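Local coordinates for protein Baccell_00875 (Bacteroides cellulosilyticus DSM 14838, PDB 5NO8) that probably acts as a polysaccharide lyase that removes L-rhamnose caps, linked to glucuronic acid, from complex arabinogalactan proteins, at residues Gly108-Leu113 against Glu135-Tyr140; Phe77-Gly82 against Val86-Arg91; Thr165-Gly170 against Ile218-Pro223. All coordinates share one frame; numbering follows the deposited sequence.

Contact 1 of 3, residues Gly108-Leu113 against Glu135-Tyr140; sequences GDIRIL and EPVSLY
Ile110 meets Val137 and Leu139 between two stacked beta-sheets, a beta-sandwich arrangement in which strand 110-119 belongs to one layer and strand 137-145 to the other. The segments join through side chains and one water, with no direct backbone bond between them. Ile110 is the hub. Its CG1 branch leaves beside the backbone N (chi1 -52°) and bends again at chi2 (-56°), which brings the CD1 methyl up to the side chains of the other layer. There CD1 lies 3.8 Å from Val137 CG2, the two side chains sliding past each other in opposite directions. With Leu139 the approach is different: the two chains reach toward each other tip to tip, and Leu139 CD2 sits 4.0 Å from Ile110 CG1 and 4.1 Å from Ile110 CD1. The isoleucine end thus rests against a valine methyl and a leucine fork, two residues apart on one strand and so on the same side of it. Phe77 of strand 75-81 also touches Ile110, and Val79 touches Leu139, so the apolar patch continues into the neighbouring strand. At the border of this patch the chemistry changes. Asp109 OD2 comes within 3.8 Å of Val137 CG1, but its main partner is Lys81, with which it forms a salt bridge; the valine methyl only touches the oxygen. A single water completes the join: it accepts a hydrogen bond from Glu135 N at 3.1 Å and donates a weak one to Asp109 OD2 at 3.0 Å.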
loop_
_atom_site.group_PDB
_atom_site.type_symbol
_atom_site.label_atom_id
_atom_site.label_comp_id
_atom_site.label_asym_id
_atom_site.label_seq_id
_atom_site.Cartn_x
_atom_site.Cartn_y
_atom_site.Cartn_z
ATOM N N GLY A 108 -3.881 25.136 28.136
ATOM C CA GLY A 108 -4.672 24.768 29.304
ATOM C C GLY A 108 -3.730 24.299 30.398
ATOM O O GLY A 108 -2.718 24.955 30.694
ATOM N N ASP A 109 -4.043 23.143 30.982
ATOM C CA ASP A 109 -3.193 22.541 32.010
ATOM C C ASP A 109 -1.892 21.938 31.467
ATOM O O ASP A 109 -1.025 21.580 32.239
ATOM C CB ASP A 109 -3.940 21.394 32.712
ATOM C CG ASP A 109 -5.145 21.864 33.502
ATOM O OD1 ASP A 109 -5.026 22.906 34.185
ATOM O OD2 ASP A 109 -6.198 21.184 33.435
ATOM N N ILE A 110 -1.784 21.790 30.157
ATOM C CA ILE A 110 -0.696 20.989 29.580
ATOM C C ILE A 110 0.452 21.842 29.078
ATOM O O ILE A 110 0.287 22.679 28.203
ATOM C CB ILE A 110 -1.203 20.074 28.452
ATOM C CG1 ILE A 110 -2.404 19.235 28.931
ATOM C CG2 ILE A 110 -0.097 19.158 27.958
ATOM C CD1 ILE A 110 -2.089 18.421 30.162
ATOM N N ARG A 111 1.628 21.561 29.612
ATOM C CA ARG A 111 2.875 22.137 29.136
ATOM C C ARG A 111 3.479 21.180 28.128
ATOM O O ARG A 111 3.631 19.984 28.457
ATOM C CB ARG A 111 3.793 22.280 30.332
ATOM C CG ARG A 111 5.115 22.962 30.102
ATOM C CD ARG A 111 5.810 22.981 31.472
ATOM N NE ARG A 111 7.020 23.785 31.552
ATOM C CZ ARG A 111 8.278 23.323 31.471
ATOM N NH1 ARG A 111 9.299 24.181 31.601
ATOM N NH2 ARG A 111 8.531 22.032 31.218
ATOM N N ILE A 112 3.811 21.686 26.945
ATOM C CA ILE A 112 4.505 20.919 25.912
ATOM C C ILE A 112 5.870 21.545 25.716
ATOM O O ILE A 112 5.967 22.695 25.285
ATOM C CB ILE A 112 3.763 20.888 24.563
ATOM C CG1 ILE A 112 2.295 20.448 24.726
ATOM C CG2 ILE A 112 4.465 19.943 23.613
ATOM C CD1 ILE A 112 1.293 21.583 24.814
ATOM N N LEU A 113 6.913 20.819 26.077
ATOM C CA LEU A 113 8.289 21.341 25.898
ATOM C C LEU A 113 8.962 20.512 24.831
ATOM O O LEU A 113 8.977 19.287 24.944
ATOM C CB LEU A 113 9.081 21.258 27.184
ATOM C CG LEU A 113 10.558 21.693 27.175
ATOM C CD1 LEU A 113 10.667 23.176 26.850
ATOM C CD2 LEU A 113 11.200 21.379 28.516
ATOM N N GLU A 135 -5.722 19.151 39.079
ATOM C CA GLU A 135 -6.423 17.864 39.039
ATOM C C GLU A 135 -5.802 16.950 37.982
ATOM O O GLU A 135 -5.175 17.437 37.047
ATOM C CB GLU A 135 -7.924 18.062 38.702
ATOM N N PRO A 136 -5.977 15.625 38.137
ATOM C CA PRO A 136 -5.572 14.720 37.059
ATOM C C PRO A 136 -6.318 15.013 35.750
ATOM O O PRO A 136 -7.468 15.431 35.776
ATOM C CB PRO A 136 -5.920 13.315 37.594
ATOM C CG PRO A 136 -6.173 13.498 39.065
ATOM C CD PRO A 136 -6.618 14.909 39.257
ATOM N N VAL A 137 -5.624 14.817 34.634
ATOM C CA VAL A 137 -6.215 14.947 33.313
ATOM C C VAL A 137 -5.985 13.657 32.533
ATOM O O VAL A 137 -4.980 12.960 32.738
ATOM C CB VAL A 137 -5.623 16.125 32.518
ATOM C CG1 VAL A 137 -5.812 17.438 33.292
ATOM C CG2 VAL A 137 -4.152 15.926 32.201
ATOM N N SER A 138 -6.924 13.361 31.635
ATOM C CA SER A 138 -6.755 12.314 30.635
ATOM C C SER A 138 -6.564 12.995 29.287
ATOM O O SER A 138 -7.238 13.976 28.986
ATOM C CB SER A 138 -7.942 11.383 30.609
ATOM O OG SER A 138 -8.068 10.664 31.823
ATOM N N LEU A 139 -5.586 12.556 28.521
ATOM C CA LEU A 139 -5.356 13.097 27.186
ATOM C C LEU A 139 -5.673 11.995 26.192
ATOM O O LEU A 139 -5.142 10.890 26.326
ATOM C CB LEU A 139 -3.894 13.535 26.992
ATOM C CG LEU A 139 -3.396 14.618 27.986
ATOM C CD1 LEU A 139 -1.969 15.045 27.672
ATOM C CD2 LEU A 139 -4.348 15.816 27.984
ATOM N N TYR A 140 -6.521 12.298 25.219
ATOM C CA TYR A 140 -6.864 11.377 24.177
ATOM C C TYR A 140 -6.477 11.977 22.830
ATOM O O TYR A 140 -6.456 13.208 22.662
ATOM C CB TYR A 140 -8.353 11.120 24.203
ATOM C CG TYR A 140 -8.873 10.430 25.419
ATOM C CD1 TYR A 140 -8.894 9.030 25.489
ATOM C CD2 TYR A 140 -9.339 11.133 26.516
ATOM C CE1 TYR A 140 -9.407 8.388 26.585
ATOM C CE2 TYR A 140 -9.843 10.485 27.634
ATOM C CZ TYR A 140 -9.858 9.101 27.655
ATOM O OH TYR A 140 -10.382 8.439 28.725
HETATM O O HOH W 1 -5.808 19.897 36.106
#

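Contact 2 of 3, residues Phe77-Gly82 against Val86-Arg91; sequences FTVVKG and VKREWR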
loop_
_atom_site.group_PDB
_atom_site.type_symbol
_atom_site.label_atom_id
_atom_site.label_comp_id
_atom_site.label_asym_id
_atom_site.label_seq_id
_atom_site.Cartn_x
_atom_site.Cartn_y
_atom_site.Cartn_z
ATOM N N PHE A 77 -4.154 17.541 21.134
ATOM C CA PHE A 77 -4.616 16.549 22.087
ATOM C C PHE A 77 -5.993 16.959 22.540
ATOM O O PHE A 77 -6.381 18.138 22.445
ATOM C CB PHE A 77 -3.664 16.423 23.290
ATOM C CG PHE A 77 -3.457 17.717 24.028
ATOM C CD1 PHE A 77 -4.390 18.156 24.945
ATOM C CD2 PHE A 77 -2.356 18.515 23.774
ATOM C CE1 PHE A 77 -4.222 19.362 25.624
ATOM C CE2 PHE A 77 -2.190 19.714 24.458
ATOM C CZ PHE A 77 -3.123 20.133 25.370
ATOM N N THR A 78 -6.738 15.982 23.017
ATOM C CA THR A 78 -8.014 16.230 23.648
ATOM C C THR A 78 -7.852 16.022 25.129
ATOM O O THR A 78 -7.548 14.913 25.563
ATOM C CB THR A 78 -9.089 15.317 23.055
ATOM O OG1 THR A 78 -9.223 15.609 21.660
ATOM C CG2 THR A 78 -10.428 15.511 23.761
ATOM N N VAL A 79 -8.126 17.050 25.920
ATOM C CA VAL A 79 -7.952 16.983 27.353
ATOM C C VAL A 79 -9.317 16.818 28.014
ATOM O O VAL A 79 -10.287 17.510 27.695
ATOM C CB VAL A 79 -7.114 18.142 27.936
ATOM C CG1 VAL A 79 -7.659 19.478 27.588
ATOM C CG2 VAL A 79 -6.982 18.008 29.446
ATOM N N VAL A 80 -9.368 15.860 28.913
ATOM C CA VAL A 80 -10.589 15.508 29.603
ATOM C C VAL A 80 -10.392 15.558 31.105
ATOM O O VAL A 80 -9.469 14.938 31.650
ATOM C CB VAL A 80 -11.027 14.087 29.208
ATOM C CG1 VAL A 80 -12.247 13.667 30.022
ATOM C CG2 VAL A 80 -11.339 14.028 27.723
ATOM N N LYS A 81 -11.271 16.302 31.783
ATOM C CA LYS A 81 -11.305 16.425 33.231
ATOM C C LYS A 81 -12.756 16.299 33.597
ATOM O O LYS A 81 -13.527 17.244 33.405
ATOM C CB LYS A 81 -10.807 17.800 33.698
ATOM C CG LYS A 81 -9.329 18.045 33.557
ATOM C CD LYS A 81 -8.882 19.270 34.366
ATOM C CE LYS A 81 -9.572 20.545 33.942
ATOM N NZ LYS A 81 -8.811 21.761 34.375
ATOM N N GLY A 82 -13.155 15.124 34.051
ATOM C CA GLY A 82 -14.584 14.849 34.275
ATOM C C GLY A 82 -15.383 15.054 32.994
ATOM O O GLY A 82 -14.977 14.598 31.913
ATOM N N VAL A 86 -11.981 19.228 25.995
ATOM C CA VAL A 86 -11.541 20.318 25.130
ATOM C C VAL A 86 -10.387 19.841 24.257
ATOM O O VAL A 86 -9.412 19.347 24.778
ATOM C CB VAL A 86 -11.044 21.530 25.933
ATOM C CG1 VAL A 86 -10.635 22.654 24.976
ATOM C CG2 VAL A 86 -12.124 22.014 26.897
ATOM N N LYS A 87 -10.485 20.021 22.946
ATOM C CA LYS A 87 -9.361 19.784 22.063
ATOM C C LYS A 87 -8.494 21.040 21.982
ATOM O O LYS A 87 -9.030 22.166 21.780
ATOM C CB LYS A 87 -9.790 19.365 20.657
ATOM C CG LYS A 87 -8.592 19.191 19.734
ATOM C CD LYS A 87 -8.940 18.524 18.417
ATOM C CE LYS A 87 -7.727 18.496 17.508
ATOM N NZ LYS A 87 -8.021 17.883 16.202
ATOM N N ARG A 88 -7.189 20.846 22.147
ATOM C CA ARG A 88 -6.197 21.915 22.013
ATOM C C ARG A 88 -5.215 21.576 20.906
ATOM O O ARG A 88 -4.870 20.408 20.701
ATOM C CB ARG A 88 -5.426 22.095 23.310
ATOM C CG ARG A 88 -6.264 22.221 24.567
ATOM C CD ARG A 88 -7.068 23.491 24.609
ATOM N NE ARG A 88 -6.229 24.703 24.549
ATOM C CZ ARG A 88 -6.157 25.674 25.466
ATOM N NH1 ARG A 88 -5.360 26.715 25.224
ATOM N NH2 ARG A 88 -6.868 25.648 26.595
ATOM N N GLU A 89 -4.761 22.593 20.189
ATOM C CA GLU A 89 -3.741 22.433 19.148
ATOM C C GLU A 89 -2.642 23.393 19.568
ATOM O O GLU A 89 -2.947 24.569 19.837
ATOM C CB GLU A 89 -4.280 22.815 17.767
ATOM C CG GLU A 89 -5.451 21.974 17.297
ATOM C CD GLU A 89 -6.113 22.531 16.048
ATOM O OE1 GLU A 89 -6.846 23.548 16.152
ATOM O OE2 GLU A 89 -5.904 21.953 14.961
ATOM N N TRP A 90 -1.407 22.919 19.712
ATOM C CA TRP A 90 -0.316 23.843 20.040
ATOM C C TRP A 90 0.233 24.417 18.761
ATOM O O TRP A 90 0.435 23.702 17.767
ATOM C CB TRP A 90 0.749 23.231 20.966
ATOM C CG TRP A 90 1.633 22.122 20.482
ATOM C CD1 TRP A 90 2.884 22.248 19.921
ATOM C CD2 TRP A 90 1.403 20.720 20.631
ATOM N NE1 TRP A 90 3.417 21.016 19.683
ATOM C CE2 TRP A 90 2.538 20.055 20.114
ATOM C CE3 TRP A 90 0.353 19.958 21.161
ATOM C CZ2 TRP A 90 2.634 18.654 20.083
ATOM C CZ3 TRP A 90 0.460 18.562 21.130
ATOM C CH2 TRP A 90 1.583 17.941 20.589
ATOM N N ARG A 91 0.419 25.739 18.758
ATOM C CA ARG A 91 0.874 26.437 17.568
ATOM C C ARG A 91 1.702 27.679 17.910
ATOM O O ARG A 91 2.656 27.955 17.212
ATOM C CB ARG A 91 -0.318 26.864 16.684
ATOM C CG ARG A 91 0.125 27.461 15.345
ATOM C CD ARG A 91 -1.045 27.797 14.430
ATOM N NE ARG A 91 -1.647 29.040 14.860
ATOM C CZ ARG A 91 -1.272 30.261 14.472
ATOM N NH1 ARG A 91 -0.306 30.462 13.573
ATOM N NH2 ARG A 91 -1.897 31.300 14.994
#
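Phe77 O receives the shortest bond of this beta-hairpin, from Arg88 N at 2.8 Å, and the approach is almost straight: the N-H...O angle is 168° and the donor lies nearly on the line of the carbonyl. The CA-H of Lys87 points at the same oxygen, with CA 3.4 Å away. The reciprocal bond, Phe77 N to Arg88 O, makes this an antiparallel hydrogen-bonded pair. Val79 and Val86 form a second such pair, and Thr78 faces Lys87 between them as the non-hydrogen-bonded one. Val79 N reaches Val86 O at 2.9 Å but comes in tilted 31° from the carbonyl plane, and the Val79 CG1 methyl crowds the same oxygen. The face bearing Phe77, Val79, Val86 and Arg88 carries the main side-chain contact. Phe77 CG stands between the backbone N and the carbonyl carbon (chi1 57°), which swings the ring over to strand 84-90. Arg88 CB lies above one ring face in a CH-pi contact, 4.1 Å from the centroid, while Trp90 CZ3 comes up near the plane of the ring, 3.9 Å from CD2; the two aromatic side chains cross at about a right angle. The bent aliphatic chain of Arg88 runs alongside the phenylalanine. The face bearing Thr78 is more polar: the Thr78 and Lys87 side chains cross at about a right angle, OG1 nearest Lys87 CB, and OG1 hydrogen-bonds a glycerol, probably from crystallisation. The hairpin thus has two unlike faces. Backbone amides fix the register, whereas the face with Phe77 turns the aromatic rings to Ile112 of the other sheet, with the arginine methylenes laid against the phenylalanine and the arginine charge passed on to Glu107 in a salt bridge.

Contact 3 of 3, residues Thr165-Gly170 against Ile218-Pro223; sequences THIWKG and IALDLP
Ile167 CD1 and Ile218 CD1 face each other tip to tip at 4.0 Å in the core of a beta-sandwich, where strand 163-168, at the edge of one sheet, packs over strand 217-221 of the other. The short strand segments run nearly parallel, 18° apart, with axes 10.1 Å from each other at closest, a spacing bridged entirely by side chains. Both isoleucines have the same shape. Each places CG1 beside the backbone N (chi1 -55° in Ile167 and -65° in Ile218) and stretches CD1 outward through an extended chi2, so the long branches span the gap from both sheets. Ile218 supplies a second surface through CG2, also 4.0 Å from Ile167 CD1, so that Ile167 CD1 faces the notch between two methyls of one residue. Ile218 CD1 in turn meets the CG2 methyl of Thr165 end-on at 4.0 Å. This threonine turns its methyl to the interlayer space, while OG1, beside the backbone N, makes a weak hydrogen bond to Ala163 O. The other branch of Ile167, CG2, takes Leu220: the two side chains cross obliquely, with CG2 4.1 Å from Leu220 CD2. Around them Tyr200 touches Ile167, Ile202 touches Ile218 and Trp237 touches Leu220, extending the hydrophobic layer. An alanine in place of Ile218 removes the methyls facing Ile167 CD1 and Thr165 CG2, and would probably leave a gap between the layers there. Every group that crosses the interface is aliphatic, so its cohesion probably rests on apolar packing and exclusion of water and not on polar bonds.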
loop_
_atom_site.group_PDB
_atom_site.type_symbol
_atom_site.label_atom_id
_atom_site.label_comp_id
_atom_site.label_asym_id
_atom_site.label_seq_id
_atom_site.Cartn_x
_atom_site.Cartn_y
_atom_site.Cartn_z
ATOM N N THR A 165 7.140 7.224 2.532
ATOM C CA THR A 165 7.263 7.282 3.977
ATOM C C THR A 165 6.708 6.000 4.603
ATOM O O THR A 165 5.516 5.776 4.588
ATOM C CB THR A 165 6.546 8.553 4.452
ATOM O OG1 THR A 165 7.124 9.674 3.743
ATOM C CG2 THR A 165 6.757 8.770 5.884
ATOM N N HIS A 166 7.588 5.166 5.118
ATOM C CA HIS A 166 7.208 3.855 5.652
ATOM C C HIS A 166 7.070 4.017 7.148
ATOM O O HIS A 166 8.072 4.090 7.868
ATOM C CB HIS A 166 8.257 2.845 5.270
ATOM C CG HIS A 166 8.363 2.679 3.787
ATOM N ND1 HIS A 166 7.293 2.266 3.020
ATOM C CD2 HIS A 166 9.371 2.966 2.917
ATOM C CE1 HIS A 166 7.650 2.282 1.741
ATOM N NE2 HIS A 166 8.909 2.679 1.652
ATOM N N ILE A 167 5.819 4.053 7.591
ATOM C CA ILE A 167 5.492 4.318 8.993
ATOM C C ILE A 167 5.252 2.989 9.693
ATOM O O ILE A 167 4.499 2.170 9.176
ATOM C CB ILE A 167 4.225 5.167 9.106
ATOM C CG1 ILE A 167 4.377 6.458 8.295
ATOM C CG2 ILE A 167 3.925 5.490 10.574
ATOM C CD1 ILE A 167 3.057 7.153 8.079
ATOM N N TRP A 168 5.900 2.781 10.833
ATOM C CA TRP A 168 5.608 1.627 11.679
ATOM C C TRP A 168 5.154 2.087 13.038
ATOM O O TRP A 168 5.951 2.681 13.807
ATOM C CB TRP A 168 6.766 0.654 11.801
ATOM C CG TRP A 168 6.419 -0.535 12.636
ATOM C CD1 TRP A 168 7.171 -1.071 13.642
ATOM C CD2 TRP A 168 5.208 -1.315 12.581
ATOM N NE1 TRP A 168 6.506 -2.118 14.209
ATOM C CE2 TRP A 168 5.318 -2.313 13.571
ATOM C CE3 TRP A 168 4.063 -1.293 11.765
ATOM C CZ2 TRP A 168 4.321 -3.276 13.795
ATOM C CZ3 TRP A 168 3.056 -2.229 12.012
ATOM C CH2 TRP A 168 3.213 -3.218 13.019
ATOM N N LYS A 169 3.891 1.776 13.336
ATOM C CA LYS A 169 3.274 2.092 14.619
ATOM C C LYS A 169 3.677 1.092 15.710
ATOM O O LYS A 169 2.841 0.524 16.408
ATOM C CB LYS A 169 1.734 2.177 14.468
ATOM C CG LYS A 169 1.062 0.881 14.037
ATOM C CD LYS A 169 -0.453 1.028 13.877
ATOM C CE LYS A 169 -1.052 -0.353 13.615
ATOM N NZ LYS A 169 -2.511 -0.324 13.427
ATOM N N GLY A 170 4.972 0.912 15.892
ATOM C CA GLY A 170 5.497 -0.158 16.740
ATOM C C GLY A 170 5.706 0.180 18.194
ATOM O O GLY A 170 6.595 -0.403 18.838
ATOM N N ILE A 218 0.834 13.755 7.647
ATOM C CA ILE A 218 0.934 12.667 8.645
ATOM C C ILE A 218 1.034 13.255 10.055
ATOM O O ILE A 218 1.788 14.198 10.276
ATOM C CB ILE A 218 2.160 11.786 8.349
ATOM C CG1 ILE A 218 1.966 11.058 6.998
ATOM C CG2 ILE A 218 2.437 10.809 9.488
ATOM C CD1 ILE A 218 3.242 10.689 6.295
ATOM N N ALA A 219 0.271 12.692 10.998
ATOM C CA ALA A 219 0.402 12.968 12.421
ATOM C C ALA A 219 0.670 11.650 13.153
ATOM O O ALA A 219 -0.053 10.684 12.959
ATOM C CB ALA A 219 -0.852 13.623 12.981
ATOM N N LEU A 220 1.729 11.600 13.939
ATOM C CA LEU A 220 2.046 10.393 14.708
ATOM C C LEU A 220 1.315 10.445 16.060
ATOM O O LEU A 220 1.475 11.417 16.820
ATOM C CB LEU A 220 3.556 10.260 14.882
ATOM C CG LEU A 220 4.354 10.146 13.574
ATOM C CD1 LEU A 220 5.804 9.879 13.881
ATOM C CD2 LEU A 220 3.845 9.074 12.604
ATOM N N ASP A 221 0.551 9.393 16.365
ATOM C CA ASP A 221 -0.231 9.319 17.588
ATOM C C ASP A 221 0.536 8.713 18.746
ATOM O O ASP A 221 1.071 7.618 18.637
ATOM C CB ASP A 221 -1.498 8.490 17.378
ATOM C CG ASP A 221 -2.421 9.076 16.338
ATOM O OD1 ASP A 221 -2.707 10.295 16.404
ATOM O OD2 ASP A 221 -2.878 8.327 15.458
ATOM N N LEU A 222 0.563 9.431 19.853
ATOM C CA LEU A 222 1.103 8.949 21.103
ATOM C C LEU A 222 0.029 8.076 21.770
ATOM O O LEU A 222 -1.160 8.126 21.385
ATOM C CB LEU A 222 1.456 10.136 22.032
ATOM C CG LEU A 222 2.749 10.860 21.704
ATOM C CD1 LEU A 222 2.688 11.578 20.374
ATOM C CD2 LEU A 222 3.121 11.821 22.846
ATOM N N PRO A 223 0.423 7.290 22.786
ATOM C CA PRO A 223 -0.601 6.628 23.572
ATOM C C PRO A 223 -1.561 7.624 24.213
ATOM O O PRO A 223 -1.172 8.776 24.489
ATOM C CB PRO A 223 0.201 5.888 24.663
ATOM C CG PRO A 223 1.597 5.827 24.129
ATOM C CD PRO A 223 1.766 7.088 23.360
#

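In the fold
From the N terminus, contact 2 closes first, a short hairpin within one sheet. Contact 1 follows, its segments separated by 21 residues that are mostly strand, and brings strand 137-145 across to strand 110-119. Contact 3 closes last, spanning 47 residues. The three are in series; none crosses or encloses another. Contacts 1 and 2 touch, because strands 75-81 and 137-145 are neighbours, with a probable hydrogen bond between Thr78 N and Tyr140 O. Contact 3 lies about 21 Å from contact 1 and about 20 Å from contact 2, centre to centre, and reaches the same mixed sheet through strand 217-221. Contacts 1 and 3 thus fasten the two sandwich layers at separate places.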